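Local coordinates for CDP-4-keto-6-deoxy-D-glucose-3-dehydrase (Yersinia pseudotuberculosis, PDB 3BB8), which probably carries out the pyridoxal phosphate-dependent 3-dehydration of CDP-4-keto-6-deoxy-D-glucose in deoxysugar biosynthesis for lipopolysaccharide, at residues A[87-98]-A[120-130]. The protein carries 1 engineered substitution. Sequence-based numbering, arbitrary orientation.
With PLP (pyridoxal-5'-phosphate), chain C.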
# COMPACT_ATOMS: atom_id res chain seq x y z
N SER A 87 -0.53 1.19 8.68
CA SER A 87 0.92 1.40 8.58
C SER A 87 1.20 2.39 7.45
O SER A 87 2.05 3.27 7.57
CB SER A 87 1.64 0.07 8.29
OG SER A 87 1.39 -0.89 9.30
N SER A 88 0.49 2.26 6.33
CA SER A 88 0.72 3.18 5.22
C SER A 88 0.27 4.59 5.63
O SER A 88 0.89 5.58 5.23
CB SER A 88 -0.06 2.73 3.98
OG SER A 88 0.50 1.55 3.46
N ALA A 89 -0.79 4.67 6.43
CA ALA A 89 -1.27 5.97 6.88
C ALA A 89 -0.16 6.63 7.69
O ALA A 89 0.18 7.80 7.45
CB ALA A 89 -2.54 5.81 7.72
N ASN A 90 0.41 5.89 8.64
CA ASN A 90 1.50 6.43 9.46
C ASN A 90 2.65 6.87 8.56
O ASN A 90 3.25 7.93 8.77
CB ASN A 90 2.01 5.39 10.47
CG ASN A 90 1.09 5.23 11.68
OD1 ASN A 90 1.19 4.26 12.43
ND2 ASN A 90 0.20 6.18 11.87
N LEU A 91 2.98 6.06 7.55
CA LEU A 91 4.06 6.39 6.62
C LEU A 91 3.83 7.72 5.91
O LEU A 91 4.73 8.55 5.84
CB LEU A 91 4.23 5.29 5.57
CG LEU A 91 5.33 5.54 4.53
CD1 LEU A 91 6.67 5.71 5.22
CD2 LEU A 91 5.38 4.38 3.54
N LEU A 92 2.61 7.91 5.39
CA LEU A 92 2.24 9.14 4.68
C LEU A 92 2.22 10.38 5.59
O LEU A 92 2.63 11.47 5.19
CB LEU A 92 0.87 8.95 4.00
CG LEU A 92 0.83 8.02 2.78
CD1 LEU A 92 -0.61 7.78 2.34
CD2 LEU A 92 1.63 8.64 1.64
N ALA A 93 1.73 10.21 6.82
CA ALA A 93 1.65 11.29 7.79
C ALA A 93 3.02 11.88 8.10
O ALA A 93 3.22 13.09 8.04
CB ALA A 93 0.98 10.79 9.08
N LEU A 94 3.98 11.02 8.42
CA LEU A 94 5.34 11.45 8.75
C LEU A 94 6.11 11.94 7.53
O LEU A 94 6.84 12.93 7.60
CB LEU A 94 6.11 10.30 9.41
CG LEU A 94 7.44 10.50 10.15
CD1 LEU A 94 8.57 10.80 9.17
CD2 LEU A 94 7.28 11.60 11.18
N THR A 95 5.94 11.26 6.40
CA THR A 95 6.64 11.62 5.17
C THR A 95 6.23 12.99 4.66
O THR A 95 7.07 13.78 4.25
CB THR A 95 6.38 10.59 4.06
OG1 THR A 95 6.84 9.30 4.50
CG2 THR A 95 7.10 10.99 2.76
N ALA A 96 4.93 13.26 4.70
CA ALA A 96 4.38 14.53 4.26
C ALA A 96 5.03 15.72 4.96
O ALA A 96 5.22 16.78 4.36
CB ALA A 96 2.91 14.53 4.52
N LEU A 97 5.37 15.55 6.23
CA LEU A 97 5.99 16.63 6.98
C LEU A 97 7.42 16.86 6.54
O LEU A 97 8.11 17.71 7.10
CB LEU A 97 5.96 16.32 8.48
CG LEU A 97 4.59 16.19 9.14
CD1 LEU A 97 4.75 15.91 10.63
CD2 LEU A 97 3.81 17.47 8.93
N THR A 98 7.88 16.10 5.54
CA THR A 98 9.25 16.26 5.04
C THR A 98 9.24 17.12 3.78
O THR A 98 10.29 17.44 3.22
CB THR A 98 9.92 14.92 4.67
OG1 THR A 98 9.30 14.40 3.48
CG2 THR A 98 9.78 13.90 5.80
N PHE A 120 3.54 -0.25 18.55
CA PHE A 120 3.50 -1.02 17.33
C PHE A 120 4.62 -0.54 16.40
O PHE A 120 4.86 0.67 16.30
CB PHE A 120 2.14 -0.86 16.65
CG PHE A 120 1.91 -1.86 15.56
CD1 PHE A 120 1.66 -3.19 15.86
CD2 PHE A 120 2.04 -1.49 14.22
CE1 PHE A 120 1.55 -4.14 14.86
CE2 PHE A 120 1.93 -2.44 13.21
CZ PHE A 120 1.69 -3.77 13.53
N PRO A 121 5.32 -1.47 15.74
CA PRO A 121 6.42 -1.13 14.83
C PRO A 121 6.21 -0.01 13.81
O PRO A 121 7.01 0.92 13.75
CB PRO A 121 6.76 -2.48 14.17
CG PRO A 121 5.57 -3.35 14.45
CD PRO A 121 5.15 -2.93 15.81
N THR A 122 5.14 -0.06 13.03
CA THR A 122 4.90 0.96 12.02
C THR A 122 4.53 2.36 12.54
O THR A 122 4.35 3.30 11.76
CB THR A 122 3.88 0.47 10.98
OG1 THR A 122 2.63 0.19 11.61
CG2 THR A 122 4.40 -0.80 10.32
N THR A 123 4.44 2.51 13.85
CA THR A 123 4.16 3.82 14.44
C THR A 123 5.49 4.57 14.40
O THR A 123 5.54 5.79 14.21
CB THR A 123 3.73 3.71 15.93
OG1 THR A 123 2.43 3.12 15.99
CG2 THR A 123 3.72 5.08 16.62
N VAL A 124 6.57 3.81 14.56
CA VAL A 124 7.93 4.35 14.60
C VAL A 124 8.74 4.20 13.32
O VAL A 124 9.57 5.07 13.01
CB VAL A 124 8.71 3.69 15.78
CG1 VAL A 124 10.16 4.18 15.82
CG2 VAL A 124 8.02 4.02 17.11
N ASN A 125 8.52 3.13 12.56
CA ASN A 125 9.29 2.91 11.35
C ASN A 125 9.35 4.08 10.36
O ASN A 125 10.42 4.38 9.83
CB ASN A 125 8.81 1.64 10.64
CG ASN A 125 9.04 0.38 11.47
OD1 ASN A 125 9.67 0.44 12.55
ND2 ASN A 125 8.56 -0.76 10.98
N PRO A 126 8.22 4.75 10.10
CA PRO A 126 8.26 5.88 9.15
C PRO A 126 9.36 6.87 9.49
O PRO A 126 10.03 7.39 8.61
CB PRO A 126 6.85 6.48 9.27
CG PRO A 126 6.00 5.27 9.58
CD PRO A 126 6.86 4.55 10.62
N THR A 127 9.55 7.14 10.78
CA THR A 127 10.59 8.06 11.24
C THR A 127 11.95 7.58 10.76
O THR A 127 12.72 8.35 10.19
CB THR A 127 10.62 8.14 12.79
OG1 THR A 127 9.50 8.91 13.24
CG2 THR A 127 11.91 8.79 13.27
N ILE A 128 12.23 6.31 10.99
CA ILE A 128 13.49 5.70 10.59
C ILE A 128 13.62 5.61 9.06
O ILE A 128 14.71 5.80 8.49
CB ILE A 128 13.61 4.26 11.16
CG1 ILE A 128 13.52 4.30 12.68
CG2 ILE A 128 14.91 3.62 10.70
CD1 ILE A 128 13.39 2.95 13.33
N GLN A 129 12.51 5.29 8.39
CA GLN A 129 12.51 5.14 6.95
C GLN A 129 12.69 6.47 6.21
O GLN A 129 12.94 6.49 5.01
CB GLN A 129 11.23 4.42 6.52
CG GLN A 129 11.14 3.02 7.12
CD GLN A 129 9.76 2.39 6.98
OE1 GLN A 129 8.74 3.03 7.26
NE2 GLN A 129 9.72 1.12 6.55
N ASN A 130 12.58 7.58 6.94
CA ASN A 130 12.79 8.88 6.34
C ASN A 130 14.13 9.44 6.79
O ASN A 130 14.45 10.60 6.56
CB ASN A 130 11.67 9.85 6.72
CG ASN A 130 10.48 9.73 5.79
OD1 ASN A 130 9.50 9.04 6.09
ND2 ASN A 130 10.57 10.38 4.63
N1 PLP C . -0.31 1.35 14.79
C2 PLP C . -1.01 0.62 15.74
C2A PLP C . -0.92 1.07 17.19
C3 PLP C . -1.78 -0.51 15.33
O3 PLP C . -2.48 -1.26 16.21
C4 PLP C . -1.84 -0.89 13.92
C4A PLP C . -2.72 -2.12 13.52
C5 PLP C . -1.08 -0.09 12.99
C6 PLP C . -0.32 1.04 13.48
C5A PLP C . -0.98 -0.29 11.51
O4P PLP C . -2.12 -0.75 10.93
P PLP C . -2.19 -1.88 9.79
O1P PLP C . -3.54 -1.70 9.13
O2P PLP C . -2.10 -3.30 10.60
O3P PLP C . -1.02 -1.72 8.82
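Ser87 and Thr122 meet beside the cofactor where two helices of the aspartate aminotransferase fold, 86-96 and 121-129, run in the same general direction, their segment axes crossing at -36° and 8.4 Å at closest approach. Thr122 OG1 donates a hydrogen bond to Ser87 OG at 2.8 Å, and Ser87 OG donates to PLP phosphate oxygen O3P at 2.6 Å. The same O3P takes the backbone N of Ser87, so one residue grips it twice; Gly86 N adds another bond to PLP, consistent with a helix N-terminus steadying the phosphate. Phe120 turns one ring face to the pyridine, offset toward the rim and tilted, CD2 lying 3.5 Å from PLP C6, while Pro121 CD sits against the opposite face. Trp247 of the second subunit meets this ring nearly at right angles.

Farther along, Pro126 presses its ring on helix 86-96, CG 3.7 Å from Leu91 CA. Leu94 continues the seam: its CB rests on Pro126 CB at 3.9 Å; with chi1 at -166°, CG swings away from the backbone N to lie near Thr127 N and OG1. Of its methyls, CD2 stays by Thr127 OG1, whereas CD1 lies against the 121-129 backbone, 3.8 Å from Pro126 O.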